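Local coordinates for protein beta-galactosidase/beta-glucuronidase (Faecalibacterium prausnitzii L2-6, PDB 6MVF) that binds flavin mononucleotide and, as a family 2 glycoside hydrolase, probably cleaves terminal beta-glucuronide or beta-galactoside linkages, at residues 320-324 against 534-538; 325-329 against 571-576; 454-458 against 487-491; 579-584 against 644-649. One frame throughout, in Å; residues are numbered along the deposited sequence.

Contact 1 (320-324 against 534-538); sequences DAQII and NMFDF
In the TIM barrel of this family 2 glycosidase, Asp-320, Ile-323 and Ile-324 of helix 314-327 pack on Met-535 and Phe-536, in the loop that leaves barrel strand 529-532 through a cis peptide bond before Asn-534. Met-535 carries most of the apolar contact to the helix: its chain starts anti to the backbone N (chi1 -177°) and then bends, which lays CG on Ile-324 CG1 at 3.6 Å and carries CE to Ile-323 CG2 at 3.5 Å. Met-535 and Ile-324 run past each other in opposite directions. Met-535 CG also lies over one face of the neighbouring Phe-536 ring, 3.5 Å above its plane and over its centre. The far end of that ring meets Asp-320, OD1 lying 3.5 Å from Phe-536 CZ with the carboxylate tilted 28° from the ring plane. Asp-320 forms salt bridges with Arg-301 and Arg-561, and Arg-561 makes a cation-pi contact with Phe-536, so Arg-561 bridges the two sides of the contact and probably offsets the carboxylate charge beside the ring. The loop is shaped by an Asx turn: Phe-536 N donates to an in-plane lone pair of Asn-534 OD1 at 3.2 Å, with a 161° angle at the hydrogen.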
loop_
_atom_site.group_PDB
_atom_site.type_symbol
_atom_site.label_atom_id
_atom_site.label_comp_id
_atom_site.label_asym_id
_atom_site.label_seq_id
_atom_site.Cartn_x
_atom_site.Cartn_y
_atom_site.Cartn_z
ATOM N N ASP A 320 1.845 -14.400 15.572
ATOM C CA ASP A 320 2.403 -15.398 16.484
ATOM C C ASP A 320 3.928 -15.431 16.408
ATOM O O ASP A 320 4.616 -15.359 17.431
ATOM C CB ASP A 320 1.837 -16.781 16.162
ATOM C CG ASP A 320 0.436 -16.990 16.722
ATOM O OD1 ASP A 320 -0.128 -16.055 17.364
ATOM O OD2 ASP A 320 -0.096 -18.108 16.514
ATOM N N ALA A 321 4.468 -15.525 15.189
ATOM C CA ALA A 321 5.906 -15.638 15.020
ATOM C C ALA A 321 6.625 -14.422 15.583
ATOM O O ALA A 321 7.641 -14.562 16.274
ATOM C CB ALA A 321 6.233 -15.835 13.546
ATOM N N GLN A 322 6.090 -13.224 15.334
ATOM C CA GLN A 322 6.729 -12.009 15.828
ATOM C C GLN A 322 6.680 -11.921 17.349
ATOM O O GLN A 322 7.659 -11.509 17.983
ATOM C CB GLN A 322 6.091 -10.779 15.184
ATOM C CG GLN A 322 6.852 -10.320 13.951
ATOM C CD GLN A 322 5.964 -10.037 12.733
ATOM O OE1 GLN A 322 4.811 -9.589 12.870
ATOM N NE2 GLN A 322 6.503 -10.296 11.525
ATOM N N ILE A 323 5.559 -12.296 17.959
ATOM C CA ILE A 323 5.514 -12.301 19.417
ATOM C C ILE A 323 6.572 -13.248 19.980
ATOM O O ILE A 323 7.307 -12.901 20.919
ATOM C CB ILE A 323 4.104 -12.652 19.911
ATOM C CG1 ILE A 323 3.162 -11.490 19.611
ATOM C CG2 ILE A 323 4.142 -12.935 21.394
ATOM C CD1 ILE A 323 1.673 -11.826 19.711
ATOM N N ILE A 324 6.714 -14.429 19.370
ATOM C CA ILE A 324 7.707 -15.379 19.862
ATOM C C ILE A 324 9.127 -14.865 19.624
ATOM O O ILE A 324 10.016 -15.087 20.459
ATOM C CB ILE A 324 7.465 -16.759 19.233
ATOM C CG1 ILE A 324 6.100 -17.291 19.696
ATOM C CG2 ILE A 324 8.592 -17.728 19.610
ATOM C CD1 ILE A 324 5.506 -18.324 18.775
ATOM N N ASN A 534 2.908 -23.793 27.161
ATOM C CA ASN A 534 2.878 -23.594 25.713
ATOM C C ASN A 534 3.042 -22.059 25.534
ATOM O O ASN A 534 2.975 -21.324 26.521
ATOM C CB ASN A 534 1.549 -24.155 25.132
ATOM C CG ASN A 534 1.437 -24.038 23.614
ATOM O OD1 ASN A 534 1.196 -22.961 23.080
ATOM N ND2 ASN A 534 1.566 -25.166 22.918
ATOM N N MET A 535 3.284 -21.570 24.307
ATOM C CA MET A 535 3.426 -20.126 24.113
ATOM C C MET A 535 2.138 -19.396 24.453
ATOM O O MET A 535 2.160 -18.341 25.106
ATOM C CB MET A 535 3.820 -19.802 22.667
ATOM C CG MET A 535 4.059 -18.327 22.419
ATOM S SD MET A 535 5.466 -17.597 23.314
ATOM C CE MET A 535 5.234 -15.853 22.973
ATOM N N PHE A 536 1.010 -19.929 23.986
ATOM C CA PHE A 536 -0.296 -19.323 24.159
ATOM C C PHE A 536 -1.215 -20.335 24.815
ATOM O O PHE A 536 -1.133 -21.530 24.509
ATOM C CB PHE A 536 -0.914 -18.904 22.820
ATOM C CG PHE A 536 -0.018 -18.086 21.968
ATOM C CD1 PHE A 536 0.213 -16.740 22.265
ATOM C CD2 PHE A 536 0.595 -18.644 20.864
ATOM C CE1 PHE A 536 1.055 -15.970 21.466
ATOM C CE2 PHE A 536 1.447 -17.878 20.051
ATOM C CZ PHE A 536 1.683 -16.547 20.353
ATOM N N ASP A 537 -2.083 -19.855 25.721
ATOM C CA ASP A 537 -3.298 -20.587 26.036
ATOM C C ASP A 537 -3.928 -21.095 24.736
ATOM O O ASP A 537 -3.859 -20.436 23.694
ATOM C CB ASP A 537 -4.286 -19.683 26.778
ATOM C CG ASP A 537 -3.674 -18.960 28.012
ATOM O OD1 ASP A 537 -2.804 -19.509 28.716
ATOM O OD2 ASP A 537 -4.107 -17.816 28.293
ATOM N N PHE A 538 -4.518 -22.285 24.771
ATOM C CA PHE A 538 -5.132 -22.835 23.565
ATOM C C PHE A 538 -6.405 -23.575 23.961
ATOM O O PHE A 538 -6.634 -23.848 25.146
ATOM C CB PHE A 538 -4.143 -23.734 22.788
ATOM C CG PHE A 538 -3.610 -24.920 23.583
ATOM C CD1 PHE A 538 -2.496 -24.794 24.385
ATOM C CD2 PHE A 538 -4.219 -26.158 23.506
ATOM C CE1 PHE A 538 -2.004 -25.868 25.103
ATOM C CE2 PHE A 538 -3.718 -27.233 24.204
ATOM C CZ PHE A 538 -2.614 -27.089 25.005
#

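Contact 2 (325-329 against 571-576); sequences KELGA and YQAYWA
Leu-327 holds CG anti to its own nitrogen (chi1 180°), which spreads its two methyls over helix 566-575, while the extended chain of Gln-572, leaving in the same sense (chi1 -164°), reaches back to the end of helix 314-327. Leu-327 CD1 rests on Tyr-571 CB at 3.8 Å, the two side chains lying alongside and pointing the same way; CD2 goes to Trp-575 CZ3, also at 3.8 Å, crossing the indole at a slant. Ala-329 CB makes a second contact to the same Trp-575 CZ3 atom. Gln-572 NE2 donates to Glu-326 O over 3.0 Å, nearly straight at 175°. The acceptor lies in the amide plane of the glutamine, but the donor stands well above the carbonyl plane, so the bond uses no carbonyl lone pair. It takes up a carbonyl in the last turn of helix 314-327. A Schellman motif ends that helix at Gly-328, which has no side chain and lets the backbones close to 4.2 Å between Gly-328 CA and Ala-576 CA. Beside it, Gln-572 CA makes a CA-H...O contact with Leu-327 O at 3.4 Å. The two helix ends thus meet on the outside of the barrel: Leu-327 and Trp-575 reach down to Val-299 and Arg-297 of strand 292-300, while Tyr-571 and Tyr-574 pack on helix 507-522.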
loop_
_atom_site.group_PDB
_atom_site.type_symbol
_atom_site.label_atom_id
_atom_site.label_comp_id
_atom_site.label_asym_id
_atom_site.label_seq_id
_atom_site.Cartn_x
_atom_site.Cartn_y
_atom_site.Cartn_z
ATOM N N LYS A 325 9.359 -14.147 18.510
ATOM C CA LYS A 325 10.654 -13.513 18.272
ATOM C C LYS A 325 10.981 -12.467 19.335
ATOM O O LYS A 325 12.110 -12.422 19.838
ATOM C CB LYS A 325 10.698 -12.876 16.882
ATOM C CG LYS A 325 12.102 -12.416 16.457
ATOM C CD LYS A 325 12.919 -13.625 16.017
ATOM C CE LYS A 325 14.331 -13.268 15.688
ATOM N NZ LYS A 325 15.107 -14.490 15.445
ATOM N N GLU A 326 10.016 -11.610 19.686
ATOM C CA GLU A 326 10.260 -10.600 20.719
ATOM C C GLU A 326 10.600 -11.232 22.062
ATOM O O GLU A 326 11.300 -10.625 22.885
ATOM C CB GLU A 326 9.027 -9.703 20.883
ATOM C CG GLU A 326 8.708 -8.817 19.691
ATOM C CD GLU A 326 7.254 -8.314 19.688
ATOM O OE1 GLU A 326 6.834 -7.692 18.663
ATOM O OE2 GLU A 326 6.540 -8.545 20.704
ATOM N N LEU A 327 10.061 -12.428 22.313
ATOM C CA LEU A 327 10.355 -13.173 23.526
ATOM C C LEU A 327 11.833 -13.540 23.617
ATOM O O LEU A 327 12.382 -13.644 24.720
ATOM C CB LEU A 327 9.475 -14.428 23.563
ATOM C CG LEU A 327 9.639 -15.350 24.764
ATOM C CD1 LEU A 327 9.220 -14.636 26.045
ATOM C CD2 LEU A 327 8.865 -16.628 24.558
ATOM N N GLY A 328 12.496 -13.723 22.483
ATOM C CA GLY A 328 13.872 -14.169 22.484
ATOM C C GLY A 328 14.037 -15.663 22.326
ATOM O O GLY A 328 15.142 -16.167 22.528
ATOM N N ALA A 329 12.967 -16.383 21.999
ATOM C CA ALA A 329 13.049 -17.797 21.674
ATOM C C ALA A 329 13.779 -18.025 20.349
ATOM O O ALA A 329 13.602 -17.280 19.381
ATOM C CB ALA A 329 11.632 -18.381 21.603
ATOM N N TYR A 571 11.188 -15.273 30.671
ATOM C CA TYR A 571 11.941 -15.755 29.522
ATOM C C TYR A 571 12.530 -14.611 28.720
ATOM O O TYR A 571 13.661 -14.716 28.235
ATOM C CB TYR A 571 11.057 -16.641 28.652
ATOM C CG TYR A 571 10.895 -17.943 29.346
ATOM C CD1 TYR A 571 11.996 -18.732 29.606
ATOM C CD2 TYR A 571 9.675 -18.342 29.833
ATOM C CE1 TYR A 571 11.879 -19.906 30.279
ATOM C CE2 TYR A 571 9.541 -19.529 30.507
ATOM C CZ TYR A 571 10.643 -20.312 30.723
ATOM O OH TYR A 571 10.516 -21.502 31.397
ATOM N N GLN A 572 11.798 -13.502 28.592
ATOM C CA GLN A 572 12.337 -12.370 27.856
ATOM C C GLN A 572 13.623 -11.876 28.493
ATOM O O GLN A 572 14.620 -11.646 27.797
ATOM C CB GLN A 572 11.322 -11.238 27.764
ATOM C CG GLN A 572 11.715 -10.248 26.692
ATOM C CD GLN A 572 10.686 -9.163 26.473
ATOM O OE1 GLN A 572 10.248 -8.500 27.422
ATOM N NE2 GLN A 572 10.292 -8.966 25.205
ATOM N N ALA A 573 13.634 -11.732 29.820
ATOM C CA ALA A 573 14.872 -11.352 30.500
ATOM C C ALA A 573 15.972 -12.415 30.340
ATOM O O ALA A 573 17.157 -12.072 30.254
ATOM C CB ALA A 573 14.597 -11.060 31.986
ATOM N N TYR A 574 15.616 -13.702 30.271
ATOM C CA TYR A 574 16.643 -14.734 30.173
ATOM C C TYR A 574 17.148 -14.937 28.751
ATOM O O TYR A 574 18.264 -15.432 28.577
ATOM C CB TYR A 574 16.122 -16.066 30.711
ATOM C CG TYR A 574 16.431 -16.325 32.177
ATOM C CD1 TYR A 574 15.577 -15.870 33.195
ATOM C CD2 TYR A 574 17.565 -17.040 32.546
ATOM C CE1 TYR A 574 15.861 -16.113 34.538
ATOM C CE2 TYR A 574 17.861 -17.278 33.875
ATOM C CZ TYR A 574 17.006 -16.820 34.863
ATOM O OH TYR A 574 17.324 -17.070 36.178
ATOM N N TRP A 575 16.367 -14.555 27.738
ATOM C CA TRP A 575 16.653 -14.860 26.341
ATOM C C TRP A 575 16.895 -13.634 25.473
ATOM O O TRP A 575 17.795 -13.663 24.629
ATOM C CB TRP A 575 15.493 -15.652 25.724
ATOM C CG TRP A 575 15.248 -16.999 26.320
ATOM C CD1 TRP A 575 16.066 -17.702 27.173
ATOM C CD2 TRP A 575 14.083 -17.811 26.120
ATOM N NE1 TRP A 575 15.480 -18.906 27.499
ATOM C CE2 TRP A 575 14.264 -18.994 26.866
ATOM C CE3 TRP A 575 12.905 -17.644 25.390
ATOM C CZ2 TRP A 575 13.324 -20.001 26.886
ATOM C CZ3 TRP A 575 11.974 -18.639 25.420
ATOM C CH2 TRP A 575 12.185 -19.806 26.171
ATOM N N ALA A 576 16.093 -12.577 25.624
ATOM C CA ALA A 576 16.130 -11.463 24.685
ATOM C C ALA A 576 17.376 -10.622 24.902
ATOM O O ALA A 576 17.924 -10.547 26.011
ATOM C CB ALA A 576 14.886 -10.571 24.809
#

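Contact 3 (454-458 against 487-491); sequences HYFGW and YGCEG
At the C-terminal rim of the TIM barrel, the end where active sites of this fold lie, the loops that follow the adjacent parallel strands 450-453 and 482-487 are held together by Trp-458 against Cys-489 and Glu-490, and by Tyr-455 against Gly-488. The Trp-458 indole, with CG anti to the backbone N (chi1 175°), reaches across to the second loop. Glu-490 passes over one face: CB stands 4.0 Å from the centroid of the Trp-458 six-membered ring, 29° off its normal, a CH-pi contact, and CG continues above the rim of the ring. The sulfur of Cys-489 approaches obliquely, SG lying 4.6 Å from the same Trp-458 centroid and 49° off the normal. Tyr-455 works by its edge, with CD1 3.4 Å from Gly-488 O and that oxygen near the ring plane; its hydroxyl hydrogen-bonds to Glu-486. Nearer the barrel, Tyr-487 CA makes a CA-H...O contact with His-454 O at 3.2 Å. Residues 455-458 form a type II beta turn, closed by the bond from Trp-458 N to Tyr-455 O at 2.9 Å. Helix 507-522 packs alongside, its Tyr-509 and Tyr-513 touching Cys-489, and Lys-503 adds a cation-pi contact to Trp-458. The ring of Tyr-487 points the other way, onto that helix and strand 529-532.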
loop_
_atom_site.group_PDB
_atom_site.type_symbol
_atom_site.label_atom_id
_atom_site.label_comp_id
_atom_site.label_asym_id
_atom_site.label_seq_id
_atom_site.Cartn_x
_atom_site.Cartn_y
_atom_site.Cartn_z
ATOM N N HIS A 454 7.669 -33.200 31.028
ATOM C CA HIS A 454 7.649 -33.249 32.481
ATOM C C HIS A 454 6.884 -32.077 33.075
ATOM O O HIS A 454 6.974 -30.942 32.588
ATOM C CB HIS A 454 9.058 -33.268 33.044
ATOM C CG HIS A 454 9.701 -34.613 32.973
ATOM N ND1 HIS A 454 9.088 -35.751 33.456
ATOM C CD2 HIS A 454 10.887 -35.011 32.455
ATOM C CE1 HIS A 454 9.872 -36.793 33.237
ATOM N NE2 HIS A 454 10.970 -36.369 32.635
ATOM N N TYR A 455 6.149 -32.357 34.154
ATOM C CA TYR A 455 5.401 -31.326 34.861
ATOM C C TYR A 455 5.600 -31.459 36.367
ATOM O O TYR A 455 4.670 -31.270 37.158
ATOM C CB TYR A 455 3.918 -31.371 34.496
ATOM C CG TYR A 455 3.596 -31.079 33.039
ATOM C CD1 TYR A 455 3.340 -29.771 32.611
ATOM C CD2 TYR A 455 3.521 -32.105 32.097
ATOM C CE1 TYR A 455 3.030 -29.486 31.288
ATOM C CE2 TYR A 455 3.213 -31.829 30.764
ATOM C CZ TYR A 455 2.972 -30.511 30.369
ATOM O OH TYR A 455 2.654 -30.221 29.067
ATOM N N PHE A 456 6.825 -31.775 36.788
ATOM C CA PHE A 456 7.140 -31.750 38.209
ATOM C C PHE A 456 6.949 -30.342 38.747
ATOM O O PHE A 456 7.625 -29.402 38.316
ATOM C CB PHE A 456 8.566 -32.235 38.458
ATOM C CG PHE A 456 8.862 -33.565 37.839
ATOM C CD1 PHE A 456 8.157 -34.691 38.229
ATOM C CD2 PHE A 456 9.852 -33.688 36.875
ATOM C CE1 PHE A 456 8.415 -35.908 37.662
ATOM C CE2 PHE A 456 10.123 -34.891 36.310
ATOM C CZ PHE A 456 9.401 -36.011 36.701
ATOM N N GLY A 457 6.029 -30.203 39.697
ATOM C CA GLY A 457 5.621 -28.914 40.210
ATOM C C GLY A 457 4.240 -28.468 39.762
ATOM O O GLY A 457 3.783 -27.411 40.213
ATOM N N TRP A 458 3.566 -29.216 38.880
ATOM C CA TRP A 458 2.206 -28.854 38.489
ATOM C C TRP A 458 1.258 -30.059 38.532
ATOM O O TRP A 458 0.233 -29.990 39.213
ATOM C CB TRP A 458 2.156 -28.194 37.091
ATOM C CG TRP A 458 0.735 -27.981 36.744
ATOM C CD1 TRP A 458 -0.014 -28.695 35.849
ATOM C CD2 TRP A 458 -0.169 -27.078 37.394
ATOM N NE1 TRP A 458 -1.324 -28.261 35.874
ATOM C CE2 TRP A 458 -1.442 -27.267 36.814
ATOM C CE3 TRP A 458 -0.022 -26.109 38.397
ATOM C CZ2 TRP A 458 -2.564 -26.531 37.217
ATOM C CZ3 TRP A 458 -1.125 -25.370 38.773
ATOM C CH2 TRP A 458 -2.379 -25.584 38.190
ATOM N N TYR A 487 7.248 -28.673 29.280
ATOM C CA TYR A 487 7.210 -28.389 30.702
ATOM C C TYR A 487 6.396 -27.112 30.844
ATOM O O TYR A 487 6.321 -26.313 29.908
ATOM C CB TYR A 487 8.614 -28.227 31.292
ATOM C CG TYR A 487 9.354 -26.984 30.854
ATOM C CD1 TYR A 487 10.084 -26.957 29.660
ATOM C CD2 TYR A 487 9.323 -25.834 31.631
ATOM C CE1 TYR A 487 10.767 -25.803 29.265
ATOM C CE2 TYR A 487 9.998 -24.688 31.251
ATOM C CZ TYR A 487 10.719 -24.674 30.075
ATOM O OH TYR A 487 11.395 -23.526 29.734
ATOM N N GLY A 488 5.766 -26.927 31.990
ATOM C CA GLY A 488 4.955 -25.742 32.153
ATOM C C GLY A 488 4.006 -25.881 33.327
ATOM O O GLY A 488 4.071 -26.826 34.097
ATOM N N CYS A 489 3.100 -24.923 33.413
ATOM C CA CYS A 489 2.330 -24.741 34.626
ATOM C C CYS A 489 1.196 -23.789 34.294
ATOM O O CYS A 489 1.369 -22.894 33.463
ATOM C CB CYS A 489 3.250 -24.190 35.712
ATOM S SG CYS A 489 2.498 -23.707 37.189
ATOM N N GLU A 490 0.030 -24.015 34.880
ATOM C CA GLU A 490 -1.096 -23.153 34.575
ATOM C C GLU A 490 -0.939 -21.825 35.280
ATOM O O GLU A 490 -0.362 -21.738 36.364
ATOM C CB GLU A 490 -2.418 -23.792 34.984
ATOM C CG GLU A 490 -2.655 -25.139 34.312
ATOM C CD GLU A 490 -3.550 -25.026 33.111
ATOM O OE1 GLU A 490 -4.192 -23.950 33.001
ATOM O OE2 GLU A 490 -3.603 -26.000 32.303
ATOM N N GLY A 491 -1.438 -20.784 34.628
ATOM C CA GLY A 491 -1.509 -19.440 35.151
ATOM C C GLY A 491 -2.779 -18.784 34.638
ATOM O O GLY A 491 -2.981 -18.627 33.427
#

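Contact 4 (579-584 against 644-649); sequences PMVHIA and TVKDSI
One direct hydrogen bond links the two segments: Ile-583 N donates to Asp-647 OD2 at 2.8 Å, almost straight at 172°, using the anti lone pair of the carboxylate. Asp-647 is set for this by holding CG anti to its backbone N (chi1 -166°). Ser-648 N gives a weaker, bent bond to the other oxygen, Asp-647 OD1, and the two together fix how the carboxylate is turned. A water sits within hydrogen-bonding distance of both strands, 3.0 Å from Asp-647 OD2 and 2.9 Å from Ile-583 O, though it cannot donate to every acceptor around it at once. Apolar contacts flank the aspartate. Val-581 CG1 meets Val-645 CG2 at 3.7 Å as the two valines slide past each other in opposite directions; the Ile-583 and Ile-649 side chains cross, CG2 of the first 3.6 Å from CD1 of the second; Pro-579 CB closes the outer end on Val-645 CG1 at 4.1 Å. The strands run nearly parallel, 16° apart, but belong to different sheets: 581-583 pairs with 596-602, while 646-654 pairs with 635-641. The aspartate thus bridges two sheets of the beta domain. Helix 566-575 lies against Met-580 and His-582; at Ile-649 the sheet continues by parallel pairing into a second subunit, and Lys-646 salt-bridges Asp-242 of that subunit.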
loop_
_atom_site.group_PDB
_atom_site.type_symbol
_atom_site.label_atom_id
_atom_site.label_comp_id
_atom_site.label_asym_id
_atom_site.label_seq_id
_atom_site.Cartn_x
_atom_site.Cartn_y
_atom_site.Cartn_z
ATOM N N PRO A 579 17.430 -4.421 25.588
ATOM C CA PRO A 579 17.302 -4.150 27.028
ATOM C C PRO A 579 15.845 -4.008 27.447
ATOM O O PRO A 579 15.048 -3.360 26.769
ATOM C CB PRO A 579 18.077 -2.840 27.216
ATOM C CG PRO A 579 19.094 -2.856 26.134
ATOM C CD PRO A 579 18.477 -3.602 24.952
ATOM N N MET A 580 15.492 -4.653 28.561
ATOM C CA MET A 580 14.126 -4.611 29.060
ATOM C C MET A 580 14.147 -4.671 30.584
ATOM O O MET A 580 15.096 -5.168 31.201
ATOM C CB MET A 580 13.263 -5.746 28.459
ATOM C CG MET A 580 13.810 -7.182 28.648
ATOM S SD MET A 580 13.587 -7.814 30.338
ATOM C CE MET A 580 11.819 -8.110 30.444
ATOM N N VAL A 581 13.087 -4.144 31.184
ATOM C CA VAL A 581 12.891 -4.213 32.626
ATOM C C VAL A 581 11.389 -4.250 32.883
ATOM O O VAL A 581 10.637 -3.433 32.341
ATOM C CB VAL A 581 13.585 -3.049 33.367
ATOM C CG1 VAL A 581 12.968 -1.717 33.018
ATOM C CG2 VAL A 581 13.540 -3.284 34.872
ATOM N N HIS A 582 10.955 -5.215 33.702
ATOM C CA HIS A 582 9.538 -5.530 33.877
ATOM C C HIS A 582 9.235 -5.772 35.343
ATOM O O HIS A 582 9.850 -6.645 35.973
ATOM C CB HIS A 582 9.130 -6.756 33.064
ATOM C CG HIS A 582 7.672 -7.077 33.160
ATOM N ND1 HIS A 582 7.162 -7.960 34.092
ATOM C CD2 HIS A 582 6.615 -6.634 32.442
ATOM C CE1 HIS A 582 5.855 -8.050 33.939
ATOM N NE2 HIS A 582 5.498 -7.259 32.941
ATOM N N ILE A 583 8.286 -5.005 35.874
ATOM C CA ILE A 583 7.769 -5.217 37.219
ATOM C C ILE A 583 6.617 -6.213 37.149
ATOM O O ILE A 583 5.597 -5.963 36.490
ATOM C CB ILE A 583 7.324 -3.903 37.875
ATOM C CG1 ILE A 583 8.486 -2.896 37.913
ATOM C CG2 ILE A 583 6.837 -4.202 39.292
ATOM C CD1 ILE A 583 8.068 -1.478 38.211
ATOM N N ALA A 584 6.791 -7.349 37.824
ATOM C CA ALA A 584 5.791 -8.399 37.886
ATOM C C ALA A 584 4.657 -8.015 38.834
ATOM O O ALA A 584 4.802 -7.152 39.708
ATOM C CB ALA A 584 6.430 -9.705 38.346
ATOM N N THR A 644 19.213 1.667 30.697
ATOM C CA THR A 644 18.588 2.599 29.769
ATOM C C THR A 644 17.079 2.423 29.675
ATOM O O THR A 644 16.447 3.068 28.834
ATOM C CB THR A 644 19.200 2.444 28.374
ATOM O OG1 THR A 644 19.187 1.054 27.996
ATOM C CG2 THR A 644 20.626 2.988 28.360
ATOM N N VAL A 645 16.493 1.549 30.483
ATOM C CA VAL A 645 15.073 1.252 30.392
ATOM C C VAL A 645 14.458 1.440 31.766
ATOM O O VAL A 645 15.135 1.318 32.791
ATOM C CB VAL A 645 14.813 -0.174 29.863
ATOM C CG1 VAL A 645 15.113 -0.221 28.398
ATOM C CG2 VAL A 645 15.674 -1.184 30.610
ATOM N N LYS A 646 13.171 1.760 31.783
ATOM C CA LYS A 646 12.437 1.961 33.017
ATOM C C LYS A 646 11.087 1.278 32.898
ATOM O O LYS A 646 10.588 1.023 31.798
ATOM C CB LYS A 646 12.258 3.449 33.340
ATOM C CG LYS A 646 13.563 4.153 33.595
ATOM C CD LYS A 646 13.383 5.645 33.804
ATOM C CE LYS A 646 14.743 6.279 34.030
ATOM N NZ LYS A 646 14.749 7.737 33.855
ATOM N N ASP A 647 10.510 0.949 34.054
ATOM C CA ASP A 647 9.151 0.440 34.096
ATOM C C ASP A 647 8.408 1.104 35.245
ATOM O O ASP A 647 9.020 1.547 36.217
ATOM C CB ASP A 647 9.110 -1.087 34.242
ATOM C CG ASP A 647 7.720 -1.663 33.936
ATOM O OD1 ASP A 647 6.887 -0.960 33.281
ATOM O OD2 ASP A 647 7.466 -2.812 34.362
ATOM N N SER A 648 7.083 1.175 35.118
ATOM C CA SER A 648 6.254 1.869 36.093
ATOM C C SER A 648 4.874 1.228 36.151
ATOM O O SER A 648 4.231 1.018 35.117
ATOM C CB SER A 648 6.125 3.363 35.757
ATOM O OG SER A 648 5.013 3.949 36.428
ATOM N N ILE A 649 4.429 0.898 37.362
ATOM C CA ILE A 649 3.074 0.427 37.587
ATOM C C ILE A 649 2.524 1.119 38.832
ATOM O O ILE A 649 3.245 1.767 39.591
ATOM C CB ILE A 649 3.002 -1.104 37.728
ATOM C CG1 ILE A 649 3.396 -1.536 39.137
ATOM C CG2 ILE A 649 3.898 -1.788 36.688
ATOM C CD1 ILE A 649 3.415 -3.032 39.299
HETATM O O HOH W 1 4.920 -4.331 34.189
#

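In the fold
Contacts 1 and 2 share helix 314-327, with centres about 12 Å apart, and run into each other where Met-535 SD meets Leu-327 CD2 at 3.7 Å and Ile-324 CG2 meets Ala-329 CB at the same distance. Contact 3, nested in the chain loops that both of them close, is tied to contact 2 by a probable hydrogen bond of 2.8 Å between Tyr-487 OH and Tyr-571 OH. Contact 4 comes later in the chain, about 14 Å from contact 2 between centres; there Met-580 CE touches Gln-572 OE1 at 3.4 Å, joining the barrel to the beta domain that follows. All four lie away from the FMN pocket.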